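Local coordinates for protein translation initiation factor eIF-2B (Pyrococcus horikoshii, PDB 1VB5) that probably takes part, as the regulatory subunit of archaeal initiation factor 2B, in exchanging GDP for GTP on initiation factor 2, at residues B[140-144]-B[145-149]; B[149-152]-B[153-157]; B[168-171]-B[172-175]; B[201-204]-B[205-209]; B[238-242]-B[243-247]. All coordinates share one frame; numbering follows the deposited sequence.

Interaction 1: B[140-144]-B[145-149]; sequences LTESS and PDYEG
The side chains of Glu142 and Tyr147 run side by side and point the same way. Glu142 CG sits between its own backbone N and carbonyl carbon (chi1 61°). The chain beyond is extended, which carries the carboxylate along the tyrosine ring. Glu142 CD comes 3.6 Å from Tyr147 CE2, and the carboxylate and ring planes stand 63° apart. A water joins the two ends: it donates to Glu142 OE1 at 2.6 Å and lies 2.9 Å from Tyr147 OH. Glu142 OE2 has a salt bridge to Arg241 of the second subunit. Ser144 OG also reaches the ring, 3.7 Å from Tyr147 CE2. These residues lead from strand 136-141 into helix 148-158, within a beta-alpha-beta unit of a Rossmann-like fold. The peptide bond before Pro145 is cis. Round this turn Tyr147 N gives a weak hydrogen bond to Ser143 O. The Glu148 chain bends at chi2 (-91°) and lays its OE2 3.5 Å from Ser143 CB. That oxygen is held by a salt bridge to Lys197 and a hydrogen bond to Ser117. At Gly149 the fit is tight: its CA makes a CA-H...O contact of 3.2 Å with Thr141 O, and a side chain there would run into that oxygen. Thr141 OG1 and Ser143 OG share a hydrogen bond of 3.0 Å, and His116 binds the same threonine oxygen.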
loop_
_atom_site.group_PDB
_atom_site.type_symbol
_atom_site.label_atom_id
_atom_site.label_comp_id
_atom_site.label_asym_id
_atom_site.label_seq_id
_atom_site.Cartn_x
_atom_site.Cartn_y
_atom_site.Cartn_z
ATOM N N LEU B 140 -5.565 11.376 -0.540
ATOM C CA LEU B 140 -5.920 10.339 0.416
ATOM C C LEU B 140 -5.992 8.973 -0.247
ATOM O O LEU B 140 -6.223 8.868 -1.447
ATOM C CB LEU B 140 -7.260 10.682 1.058
ATOM C CG LEU B 140 -8.426 10.789 0.079
ATOM C CD1 LEU B 140 -9.260 9.520 0.152
ATOM C CD2 LEU B 140 -9.269 12.003 0.423
ATOM N N THR B 141 -5.802 7.926 0.546
ATOM C CA THR B 141 -5.828 6.565 0.034
ATOM C C THR B 141 -7.205 5.951 0.204
ATOM O O THR B 141 -7.937 6.309 1.123
ATOM C CB THR B 141 -4.825 5.666 0.782
ATOM O OG1 THR B 141 -5.241 5.528 2.149
ATOM C CG2 THR B 141 -3.444 6.264 0.743
ATOM N N GLU B 142 -7.551 5.020 -0.685
ATOM C CA GLU B 142 -8.837 4.343 -0.610
ATOM C C GLU B 142 -8.857 3.471 0.649
ATOM O O GLU B 142 -9.920 3.241 1.235
ATOM C CB GLU B 142 -9.060 3.490 -1.861
ATOM C CG GLU B 142 -8.038 2.393 -2.066
ATOM C CD GLU B 142 -8.137 1.754 -3.451
ATOM O OE1 GLU B 142 -7.373 0.802 -3.730
ATOM O OE2 GLU B 142 -8.976 2.206 -4.260
ATOM N N SER B 143 -7.675 2.990 1.043
ATOM C CA SER B 143 -7.474 2.172 2.245
ATOM C C SER B 143 -8.045 0.757 2.228
ATOM O O SER B 143 -9.107 0.500 2.807
ATOM C CB SER B 143 -8.027 2.899 3.479
ATOM O OG SER B 143 -7.535 4.225 3.553
ATOM N N SER B 144 -7.329 -0.163 1.593
ATOM C CA SER B 144 -7.768 -1.555 1.527
ATOM C C SER B 144 -7.774 -2.155 2.930
ATOM O O SER B 144 -6.983 -1.758 3.782
ATOM C CB SER B 144 -6.825 -2.363 0.632
ATOM O OG SER B 144 -6.793 -1.822 -0.674
ATOM N N PRO B 145 -8.629 -3.160 3.173
ATOM C CA PRO B 145 -9.574 -3.759 2.227
ATOM C C PRO B 145 -11.012 -3.244 2.330
ATOM O O PRO B 145 -11.839 -3.563 1.479
ATOM C CB PRO B 145 -9.492 -5.231 2.580
ATOM C CG PRO B 145 -9.464 -5.165 4.078
ATOM C CD PRO B 145 -8.474 -4.023 4.358
ATOM N N ASP B 146 -11.309 -2.459 3.364
ATOM C CA ASP B 146 -12.671 -1.952 3.565
ATOM C C ASP B 146 -12.944 -0.601 2.919
ATOM O O ASP B 146 -14.079 -0.136 2.897
ATOM C CB ASP B 146 -12.977 -1.875 5.059
ATOM C CG ASP B 146 -12.869 -3.222 5.733
ATOM O OD1 ASP B 146 -13.620 -4.137 5.329
ATOM O OD2 ASP B 146 -12.031 -3.368 6.653
ATOM N N TYR B 147 -11.893 0.030 2.413
ATOM C CA TYR B 147 -12.017 1.314 1.738
ATOM C C TYR B 147 -12.665 2.431 2.555
ATOM O O TYR B 147 -13.497 3.177 2.044
ATOM C CB TYR B 147 -12.772 1.124 0.418
ATOM C CG TYR B 147 -12.109 0.130 -0.513
ATOM C CD1 TYR B 147 -12.816 -0.954 -1.027
ATOM C CD2 TYR B 147 -10.761 0.255 -0.850
ATOM C CE1 TYR B 147 -12.197 -1.891 -1.850
ATOM C CE2 TYR B 147 -10.132 -0.671 -1.669
ATOM C CZ TYR B 147 -10.853 -1.741 -2.166
ATOM O OH TYR B 147 -10.233 -2.661 -2.982
ATOM N N GLU B 148 -12.276 2.559 3.820
ATOM C CA GLU B 148 -12.825 3.615 4.663
ATOM C C GLU B 148 -12.342 4.958 4.105
ATOM O O GLU B 148 -12.887 6.017 4.426
ATOM C CB GLU B 148 -12.356 3.450 6.115
ATOM C CG GLU B 148 -10.844 3.564 6.305
ATOM C CD GLU B 148 -10.114 2.223 6.203
ATOM O OE1 GLU B 148 -10.650 1.270 5.584
ATOM O OE2 GLU B 148 -8.989 2.132 6.743
ATOM N N GLY B 149 -11.315 4.908 3.260
ATOM C CA GLY B 149 -10.786 6.126 2.674
ATOM C C GLY B 149 -11.806 6.798 1.771
ATOM O O GLY B 149 -11.809 8.022 1.622
HETATM O O HOH W 1 -7.817 -1.674 -4.246
#

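Interaction 2: B[149-152]-B[153-157]; sequences GLHL and ARELE
Leu152 and Leu156 meet one turn apart on helix 148-158, the helix of the beta-alpha-beta unit between strands 136-141 and 163-166. Regular alpha-helical bonds link the two halves, such as Leu156 N to Leu152 O at 2.9 Å. The tight side is the leucine pair. Leu152 CG lies opposite its backbone N (chi1 -158°) and sends CD2 along the helix to 3.5 Å from Leu156 CG, closer than usual for two carbons. Both side chains are buried: they pack on Leu123 of helix 120-131 and Leu140 of strand 136-141.

The other side is looser and more polar. His151 and Glu155 cross obliquely, with ring and carboxylate planes 85° apart. Glu155 CG lies over one face of the imidazole in a CH-pi contact, 4.2 Å from the ring centroid. Beyond it, Glu155 OE1 comes 3.2 Å from His151 CE1. The other carboxylate oxygen, OE2, has a salt bridge to Arg127, and His151 NE2 is hydrogen-bonded to Lys19. With an alanine at His151, Glu155 CG would probably lose the ring face it rests on, and Lys19 would be left without its imidazole partner.

Arg154 is exposed. Its chain bends at chi2 and chi3 and brings the guanidinium back over the preceding turn, although the model is too close at its CD and the exact path is doubtful. One guanidinium face lies over Leu150 C, toward the rim of the group. Arg154 NH1 approaches the His151 ring at its edge, 4.2 Å from ND1.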
loop_
_atom_site.group_PDB
_atom_site.type_symbol
_atom_site.label_atom_id
_atom_site.label_comp_id
_atom_site.label_asym_id
_atom_site.label_seq_id
_atom_site.Cartn_x
_atom_site.Cartn_y
_atom_site.Cartn_z
ATOM N N GLY B 149 -11.315 4.908 3.260
ATOM C CA GLY B 149 -10.786 6.126 2.674
ATOM C C GLY B 149 -11.806 6.798 1.771
ATOM O O GLY B 149 -11.809 8.022 1.622
ATOM N N LEU B 150 -12.672 5.999 1.159
ATOM C CA LEU B 150 -13.687 6.553 0.279
ATOM C C LEU B 150 -14.710 7.287 1.130
ATOM O O LEU B 150 -15.341 8.231 0.668
ATOM C CB LEU B 150 -14.350 5.448 -0.556
ATOM C CG LEU B 150 -13.394 4.777 -1.552
ATOM C CD1 LEU B 150 -14.114 3.649 -2.293
ATOM C CD2 LEU B 150 -12.876 5.822 -2.541
ATOM N N HIS B 151 -14.874 6.856 2.377
ATOM C CA HIS B 151 -15.799 7.542 3.267
ATOM C C HIS B 151 -15.243 8.957 3.505
ATOM O O HIS B 151 -15.991 9.929 3.538
ATOM C CB HIS B 151 -15.923 6.791 4.593
ATOM C CG HIS B 151 -16.719 7.524 5.629
ATOM N ND1 HIS B 151 -17.971 8.043 5.377
ATOM C CD2 HIS B 151 -16.438 7.831 6.917
ATOM C CE1 HIS B 151 -18.425 8.640 6.464
ATOM N NE2 HIS B 151 -17.514 8.525 7.414
ATOM N N LEU B 152 -13.924 9.065 3.651
ATOM C CA LEU B 152 -13.282 10.364 3.858
ATOM C C LEU B 152 -13.545 11.242 2.630
ATOM O O LEU B 152 -13.868 12.426 2.758
ATOM C CB LEU B 152 -11.768 10.197 4.031
ATOM C CG LEU B 152 -10.932 11.280 4.733
ATOM C CD1 LEU B 152 -9.546 11.333 4.083
ATOM C CD2 LEU B 152 -11.591 12.637 4.660
ATOM N N ALA B 153 -13.401 10.655 1.445
ATOM C CA ALA B 153 -13.622 11.375 0.194
ATOM C C ALA B 153 -15.057 11.911 0.091
ATOM O O ALA B 153 -15.269 13.030 -0.368
ATOM C CB ALA B 153 -13.307 10.464 -1.001
ATOM N N ARG B 154 -16.034 11.110 0.508
ATOM C CA ARG B 154 -17.435 11.530 0.483
ATOM C C ARG B 154 -17.624 12.747 1.392
ATOM O O ARG B 154 -18.353 13.677 1.056
ATOM C CB ARG B 154 -18.363 10.406 0.985
ATOM C CG ARG B 154 -18.812 9.359 -0.051
ATOM C CD ARG B 154 -17.645 8.570 -0.607
ATOM N NE ARG B 154 -17.928 7.143 -0.809
ATOM C CZ ARG B 154 -18.323 6.301 0.145
ATOM N NH1 ARG B 154 -18.507 6.723 1.394
ATOM N NH2 ARG B 154 -18.504 5.018 -0.142
ATOM N N GLU B 155 -16.971 12.726 2.550
ATOM C CA GLU B 155 -17.083 13.818 3.506
ATOM C C GLU B 155 -16.401 15.089 3.024
ATOM O O GLU B 155 -16.918 16.187 3.239
ATOM C CB GLU B 155 -16.503 13.401 4.859
ATOM C CG GLU B 155 -17.252 12.251 5.522
ATOM C CD GLU B 155 -18.670 12.625 5.937
ATOM O OE1 GLU B 155 -19.455 11.712 6.258
ATOM O OE2 GLU B 155 -19.001 13.829 5.947
ATOM N N LEU B 156 -15.245 14.943 2.377
ATOM C CA LEU B 156 -14.508 16.097 1.872
ATOM C C LEU B 156 -15.290 16.735 0.735
ATOM O O LEU B 156 -15.269 17.949 0.554
ATOM C CB LEU B 156 -13.117 15.681 1.378
ATOM C CG LEU B 156 -12.087 15.292 2.447
ATOM C CD1 LEU B 156 -10.792 14.853 1.783
ATOM C CD2 LEU B 156 -11.828 16.480 3.367
ATOM N N GLU B 157 -15.980 15.899 -0.031
ATOM C CA GLU B 157 -16.789 16.380 -1.140
ATOM C C GLU B 157 -17.960 17.179 -0.562
ATOM O O GLU B 157 -18.309 18.241 -1.069
ATOM C CB GLU B 157 -17.300 15.197 -1.957
ATOM C CG GLU B 157 -17.978 15.568 -3.257
ATOM C CD GLU B 157 -18.295 14.338 -4.092
ATOM O OE1 GLU B 157 -19.090 13.490 -3.621
ATOM O OE2 GLU B 157 -17.745 14.213 -5.211
#

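Interaction 3: B[168-171]-B[172-175]; sequences DAQM and GLFC
Gln170 and Phe174 both place CG beside the backbone N, opposite the carbonyl carbon (chi1 -81° and -70°), and this sets their side chains side by side, pointing the same way. They lie one turn apart where the 3-10 segment 168-170 runs into the short helix 171-175, after strand 163-166 of the Rossmann-like sheet. Gln170 CB is 4.1 Å from Phe174 CD1. Gln170 O lies in the plane of the phenyl ring, at its edge, 3.4 Å from the same CD1. This oxygen also takes two N-H groups: Phe174 N at 3.1 Å, and Leu173 N in a weak bond. Leu173 crosses the glutamine chain and brings its CD1 to 4.1 Å from Gln170 CG. A water donates to Ala169 O at 2.6 Å and accepts from Leu173 N, bridging the start of the helix. The phenyl ring is buried against Ile139 of strand 136-141 and Ile166 of strand 163-166. A serine in place of Phe174 would probably open a gap over these strands and leave Gln170 CB without its aromatic neighbour. At Cys175, a disulfide residue, the backbone N gives a hydrogen bond of 3.0 Å to Met171 O.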
loop_
_atom_site.group_PDB
_atom_site.type_symbol
_atom_site.label_atom_id
_atom_site.label_comp_id
_atom_site.label_asym_id
_atom_site.label_seq_id
_atom_site.Cartn_x
_atom_site.Cartn_y
_atom_site.Cartn_z
ATOM N N ASP B 168 -3.392 2.441 -1.906
ATOM C CA ASP B 168 -2.382 2.439 -0.848
ATOM C C ASP B 168 -0.948 2.323 -1.392
ATOM O O ASP B 168 -0.034 2.998 -0.913
ATOM C CB ASP B 168 -2.640 1.294 0.148
ATOM C CG ASP B 168 -4.066 1.304 0.723
ATOM O OD1 ASP B 168 -4.768 2.331 0.599
ATOM O OD2 ASP B 168 -4.483 0.281 1.318
ATOM N N ALA B 169 -0.752 1.474 -2.396
ATOM C CA ALA B 169 0.575 1.268 -2.962
ATOM C C ALA B 169 1.173 2.495 -3.656
ATOM O O ALA B 169 2.358 2.502 -4.004
ATOM C CB ALA B 169 0.546 0.078 -3.925
ATOM N N GLN B 170 0.367 3.536 -3.853
ATOM C CA GLN B 170 0.855 4.749 -4.509
ATOM C C GLN B 170 1.337 5.830 -3.530
ATOM O O GLN B 170 1.779 6.897 -3.955
ATOM C CB GLN B 170 -0.239 5.335 -5.407
ATOM C CG GLN B 170 -0.382 4.683 -6.778
ATOM C CD GLN B 170 -1.570 5.244 -7.550
ATOM O OE1 GLN B 170 -2.700 4.785 -7.389
ATOM N NE2 GLN B 170 -1.322 6.254 -8.369
ATOM N N MET B 171 1.258 5.552 -2.230
ATOM C CA MET B 171 1.670 6.522 -1.213
ATOM C C MET B 171 3.080 7.066 -1.414
ATOM O O MET B 171 3.334 8.240 -1.146
ATOM C CB MET B 171 1.542 5.918 0.190
ATOM C CG MET B 171 0.107 5.669 0.600
ATOM S SD MET B 171 -0.081 5.241 2.342
ATOM C CE MET B 171 0.719 3.614 2.409
ATOM N N GLY B 172 3.992 6.218 -1.880
ATOM C CA GLY B 172 5.357 6.658 -2.115
ATOM C C GLY B 172 5.470 7.615 -3.287
ATOM O O GLY B 172 6.284 8.538 -3.271
ATOM N N LEU B 173 4.661 7.401 -4.319
ATOM C CA LEU B 173 4.684 8.277 -5.483
ATOM C C LEU B 173 4.115 9.647 -5.139
ATOM O O LEU B 173 4.528 10.658 -5.702
ATOM C CB LEU B 173 3.862 7.680 -6.623
ATOM C CG LEU B 173 4.470 6.489 -7.358
ATOM C CD1 LEU B 173 3.364 5.739 -8.091
ATOM C CD2 LEU B 173 5.558 6.982 -8.322
ATOM N N PHE B 174 3.162 9.686 -4.217
ATOM C CA PHE B 174 2.571 10.964 -3.862
ATOM C C PHE B 174 3.095 11.744 -2.642
ATOM O O PHE B 174 2.776 12.926 -2.543
ATOM C CB PHE B 174 1.045 10.826 -3.779
ATOM C CG PHE B 174 0.385 10.623 -5.119
ATOM C CD1 PHE B 174 0.315 9.358 -5.697
ATOM C CD2 PHE B 174 -0.144 11.706 -5.817
ATOM C CE1 PHE B 174 -0.272 9.170 -6.954
ATOM C CE2 PHE B 174 -0.735 11.533 -7.076
ATOM C CZ PHE B 174 -0.799 10.261 -7.644
ATOM N N CYS B 175 3.868 11.143 -1.719
ATOM C CA CYS B 175 4.380 11.954 -0.588
ATOM C C CYS B 175 5.113 13.081 -1.323
ATOM O O CYS B 175 5.041 14.246 -0.932
ATOM C CB CYS B 175 5.396 11.217 0.352
ATOM S SG CYS B 175 4.821 10.331 1.874
HETATM O O HOH W 2 4.185 4.325 -3.790
#

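Interaction 4: B[201-204]-B[205-209]; sequences YLLA and LACHE
Leu205 sits against Tyr201 one turn back on helix 200-209, which follows strand 194-197 and carries one half of a disulfide. Leu205 CD1 lies over one face of the phenol ring, offset toward its rim, in a CH-pi contact 3.8 Å from the centroid. Leu205 CD1 is 3.6 Å from both Tyr201 CZ and Tyr201 CE2. A chi1 of 172° turns the Tyr201 ring away from its own backbone N and along the helix to meet the leucine. Leu205 N also bonds Tyr201 O at 2.8 Å. Ala206 comes next, and Ala206 N bonds Leu202 O at 3.0 Å. Cys207 follows, with SG 3.2 Å from Leu203 CD2. That is a tight fit, and the sulfur is also fixed by its disulfide to Cys175 of helix 171-175. Met171 of that helix packs on both Leu202 and Leu203, so the two helices are joined by covalent and apolar contacts. His208 turns its ring away from the first half of the helix and meets Tyr258 edge-to-face. Its backbone stays in step: His208 N bonds Ala204 O at 3.1 Å, with His208 CB 3.5 Å from that oxygen.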
loop_
_atom_site.group_PDB
_atom_site.type_symbol
_atom_site.label_atom_id
_atom_site.label_comp_id
_atom_site.label_asym_id
_atom_site.label_seq_id
_atom_site.Cartn_x
_atom_site.Cartn_y
_atom_site.Cartn_z
ATOM N N TYR B 201 2.880 3.247 8.478
ATOM C CA TYR B 201 4.327 3.121 8.620
ATOM C C TYR B 201 5.003 3.401 7.272
ATOM O O TYR B 201 5.981 4.149 7.196
ATOM C CB TYR B 201 4.660 1.706 9.114
ATOM C CG TYR B 201 6.134 1.341 9.132
ATOM C CD1 TYR B 201 7.058 2.092 9.865
ATOM C CD2 TYR B 201 6.598 0.220 8.438
ATOM C CE1 TYR B 201 8.412 1.732 9.910
ATOM C CE2 TYR B 201 7.948 -0.148 8.473
ATOM C CZ TYR B 201 8.846 0.607 9.210
ATOM O OH TYR B 201 10.170 0.230 9.263
ATOM N N LEU B 202 4.469 2.810 6.206
ATOM C CA LEU B 202 5.040 3.011 4.872
ATOM C C LEU B 202 4.931 4.472 4.465
ATOM O O LEU B 202 5.844 5.025 3.852
ATOM C CB LEU B 202 4.323 2.136 3.838
ATOM C CG LEU B 202 4.296 0.642 4.166
ATOM C CD1 LEU B 202 3.523 -0.119 3.088
ATOM C CD2 LEU B 202 5.722 0.128 4.286
ATOM N N LEU B 203 3.812 5.101 4.804
ATOM C CA LEU B 203 3.625 6.507 4.466
ATOM C C LEU B 203 4.700 7.288 5.215
ATOM O O LEU B 203 5.334 8.191 4.663
ATOM C CB LEU B 203 2.241 6.995 4.915
ATOM C CG LEU B 203 1.572 8.162 4.180
ATOM C CD1 LEU B 203 0.571 8.847 5.096
ATOM C CD2 LEU B 203 2.599 9.146 3.710
ATOM N N ALA B 204 4.900 6.926 6.480
ATOM C CA ALA B 204 5.886 7.598 7.321
ATOM C C ALA B 204 7.287 7.462 6.731
ATOM O O ALA B 204 8.048 8.429 6.698
ATOM C CB ALA B 204 5.847 7.022 8.742
ATOM N N LEU B 205 7.629 6.270 6.256
ATOM C CA LEU B 205 8.956 6.057 5.678
ATOM C C LEU B 205 9.168 6.883 4.419
ATOM O O LEU B 205 10.204 7.520 4.260
ATOM C CB LEU B 205 9.175 4.571 5.357
ATOM C CG LEU B 205 9.238 3.608 6.551
ATOM C CD1 LEU B 205 9.364 2.165 6.050
ATOM C CD2 LEU B 205 10.420 3.970 7.439
ATOM N N ALA B 206 8.181 6.882 3.528
ATOM C CA ALA B 206 8.294 7.622 2.272
ATOM C C ALA B 206 8.385 9.126 2.478
ATOM O O ALA B 206 9.164 9.820 1.818
ATOM C CB ALA B 206 7.101 7.301 1.370
ATOM N N CYS B 207 7.575 9.641 3.390
ATOM C CA CYS B 207 7.586 11.067 3.646
ATOM C C CYS B 207 8.909 11.511 4.303
ATOM O O CYS B 207 9.391 12.619 4.057
ATOM C CB CYS B 207 6.351 11.429 4.483
ATOM S SG CYS B 207 4.768 11.550 3.552
ATOM N N HIS B 208 9.512 10.650 5.117
ATOM C CA HIS B 208 10.792 10.993 5.745
ATOM C C HIS B 208 11.881 11.052 4.668
ATOM O O HIS B 208 12.751 11.923 4.676
ATOM C CB HIS B 208 11.182 9.942 6.788
ATOM C CG HIS B 208 12.597 10.061 7.270
ATOM N ND1 HIS B 208 13.002 11.020 8.175
ATOM C CD2 HIS B 208 13.706 9.343 6.963
ATOM C CE1 HIS B 208 14.296 10.887 8.407
ATOM N NE2 HIS B 208 14.747 9.877 7.685
ATOM N N GLU B 209 11.816 10.113 3.734
ATOM C CA GLU B 209 12.787 10.038 2.652
ATOM C C GLU B 209 12.701 11.266 1.755
ATOM O O GLU B 209 13.711 11.745 1.242
ATOM C CB GLU B 209 12.537 8.772 1.829
ATOM C CG GLU B 209 13.785 8.133 1.291
ATOM C CD GLU B 209 14.830 7.894 2.367
ATOM O OE1 GLU B 209 14.495 7.326 3.429
ATOM O OE2 GLU B 209 15.997 8.271 2.142
#

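Interaction 5: B[238-242]-B[243-247]; sequences DLIRG and NVRIR
Ile240 and Arg245 face each other as a non-hydrogen-bonded antiparallel pair. Their side chains rise from the same face of a short beta hairpin. Ile240 CD1 stands over the centre of the Arg245 guanidinium, 4.2 Å above its plane. The arginine thus lays the flat of its charged group over a methyl. On the other face are Arg241 and Val244, a hydrogen-bonded pair. Arg241 N bonds Val244 O, and Val244 N bonds Arg241 O, each at 3.1 Å. A type II' turn links the pair, and Gly242 takes up its positive phi of 74°.

Further from the turn, Leu239 and Ile246 pack across the hairpin. With chi1 at 173°, Leu239 keeps its CG trans to N, and its CD2 meets Ile246 CG2 at 3.7 Å. The Ile246 CG1 branch goes the other way, and its CD1 comes 3.5 Å from Arg241 CB. Ile246 therefore touches a neighbour with each branch. Ile246 N gives a hydrogen bond of 2.9 Å to Leu239 O. A water closes this end: Leu239 N donates to it, and it donates to Ile246 O.

The hairpin is a two-stranded sheet apart from the main sheet of the chain. Leu239 touches Pro145 in the loop before helix 148-158. Asn243 packs on Arg154 in that helix of the second subunit, and Arg247 makes a salt bridge to Glu164 on strand 163-166 of the second subunit.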
loop_
_atom_site.group_PDB
_atom_site.type_symbol
_atom_site.label_atom_id
_atom_site.label_comp_id
_atom_site.label_asym_id
_atom_site.label_seq_id
_atom_site.Cartn_x
_atom_site.Cartn_y
_atom_site.Cartn_z
ATOM N N ASP B 238 -10.916 -11.655 9.062
ATOM C CA ASP B 238 -10.829 -12.579 7.936
ATOM C C ASP B 238 -11.086 -11.829 6.632
ATOM O O ASP B 238 -11.911 -10.914 6.584
ATOM C CB ASP B 238 -11.855 -13.701 8.096
ATOM C CG ASP B 238 -11.411 -14.759 9.083
ATOM O OD1 ASP B 238 -10.738 -14.402 10.073
ATOM O OD2 ASP B 238 -11.742 -15.947 8.877
ATOM N N LEU B 239 -10.372 -12.215 5.579
ATOM C CA LEU B 239 -10.530 -11.574 4.276
ATOM C C LEU B 239 -10.347 -12.571 3.136
ATOM O O LEU B 239 -9.467 -13.436 3.182
ATOM C CB LEU B 239 -9.524 -10.426 4.126
ATOM C CG LEU B 239 -9.424 -9.736 2.759
ATOM C CD1 LEU B 239 -10.721 -9.007 2.438
ATOM C CD2 LEU B 239 -8.262 -8.762 2.770
ATOM N N ILE B 240 -11.194 -12.448 2.120
ATOM C CA ILE B 240 -11.144 -13.314 0.946
ATOM C C ILE B 240 -11.505 -12.523 -0.310
ATOM O O ILE B 240 -12.510 -11.816 -0.344
ATOM C CB ILE B 240 -12.123 -14.505 1.068
ATOM C CG1 ILE B 240 -11.726 -15.394 2.245
ATOM C CG2 ILE B 240 -12.108 -15.329 -0.215
ATOM C CD1 ILE B 240 -12.604 -16.624 2.406
ATOM N N ARG B 241 -10.664 -12.639 -1.332
ATOM C CA ARG B 241 -10.881 -11.964 -2.608
ATOM C C ARG B 241 -10.591 -13.013 -3.669
ATOM O O ARG B 241 -9.524 -13.631 -3.663
ATOM C CB ARG B 241 -9.939 -10.769 -2.754
ATOM C CG ARG B 241 -10.078 -10.025 -4.078
ATOM C CD ARG B 241 -9.220 -8.768 -4.091
ATOM N NE ARG B 241 -9.740 -7.733 -3.198
ATOM C CZ ARG B 241 -10.852 -7.038 -3.425
ATOM N NH1 ARG B 241 -11.569 -7.263 -4.521
ATOM N NH2 ARG B 241 -11.248 -6.114 -2.562
ATOM N N GLY B 242 -11.534 -13.214 -4.583
ATOM C CA GLY B 242 -11.358 -14.247 -5.582
ATOM C C GLY B 242 -11.592 -15.518 -4.786
ATOM O O GLY B 242 -12.552 -15.602 -4.023
ATOM N N ASN B 243 -10.726 -16.506 -4.935
ATOM C CA ASN B 243 -10.882 -17.739 -4.170
ATOM C C ASN B 243 -9.688 -17.815 -3.223
ATOM O O ASN B 243 -9.368 -18.873 -2.681
ATOM C CB ASN B 243 -10.896 -18.951 -5.113
ATOM C CG ASN B 243 -9.599 -19.094 -5.923
ATOM O OD1 ASN B 243 -8.546 -19.443 -5.381
ATOM N ND2 ASN B 243 -9.676 -18.818 -7.227
ATOM N N VAL B 244 -9.050 -16.666 -3.015
ATOM C CA VAL B 244 -7.851 -16.578 -2.194
ATOM C C VAL B 244 -8.016 -15.954 -0.812
ATOM O O VAL B 244 -8.599 -14.880 -0.662
ATOM C CB VAL B 244 -6.759 -15.788 -2.953
ATOM C CG1 VAL B 244 -5.432 -15.892 -2.225
ATOM C CG2 VAL B 244 -6.647 -16.309 -4.378
ATOM N N ARG B 245 -7.493 -16.642 0.199
ATOM C CA ARG B 245 -7.545 -16.141 1.562
ATOM C C ARG B 245 -6.426 -15.116 1.698
ATOM O O ARG B 245 -5.292 -15.355 1.276
ATOM C CB ARG B 245 -7.361 -17.281 2.566
ATOM C CG ARG B 245 -8.595 -18.157 2.702
ATOM C CD ARG B 245 -8.448 -19.202 3.799
ATOM N NE ARG B 245 -9.754 -19.659 4.280
ATOM C CZ ARG B 245 -10.689 -20.219 3.514
ATOM N NH1 ARG B 245 -10.475 -20.403 2.217
ATOM N NH2 ARG B 245 -11.846 -20.590 4.046
ATOM N N ILE B 246 -6.748 -13.971 2.281
ATOM C CA ILE B 246 -5.766 -12.913 2.424
ATOM C C ILE B 246 -5.537 -12.522 3.877
ATOM O O ILE B 246 -6.480 -12.230 4.609
ATOM C CB ILE B 246 -6.215 -11.679 1.606
ATOM C CG1 ILE B 246 -6.403 -12.091 0.138
ATOM C CG2 ILE B 246 -5.192 -10.546 1.735
ATOM C CD1 ILE B 246 -7.107 -11.055 -0.719
ATOM N N ARG B 247 -4.278 -12.545 4.297
ATOM C CA ARG B 247 -3.932 -12.154 5.658
ATOM C C ARG B 247 -4.374 -10.689 5.757
ATOM O O ARG B 247 -4.149 -9.906 4.827
ATOM C CB ARG B 247 -2.418 -12.279 5.868
ATOM C CG ARG B 247 -1.949 -12.058 7.292
ATOM C CD ARG B 247 -2.450 -13.151 8.237
ATOM N NE ARG B 247 -2.071 -12.864 9.619
ATOM C CZ ARG B 247 -0.862 -13.081 10.129
ATOM N NH1 ARG B 247 0.099 -13.601 9.374
ATOM N NH2 ARG B 247 -0.610 -12.766 11.393
HETATM O O HOH W 3 -8.054 -13.552 6.634
#

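How the interactions relate
From the N terminus, interaction 1 closes the turn after strand 136-141, and interaction 2 continues from it along helix 148-158. Leu140 packs on both Leu152 and Leu156, tying strand to helix. Interaction 3 starts beyond strand 163-166, and Asp168 reaches back to the turn of interaction 1 with a probable hydrogen bond to Ser144 N. Interaction 4 follows on helix 200-209, which a covalent bond ties to helix 171-175 of interaction 3. Interaction 5 closes a hairpin that leans on the turn of interaction 1. Interactions 1 and 2 join end to end at Gly149; the others follow in series, and none nest or cross. Interactions 1, 3, 4 and 5 all reach the second subunit.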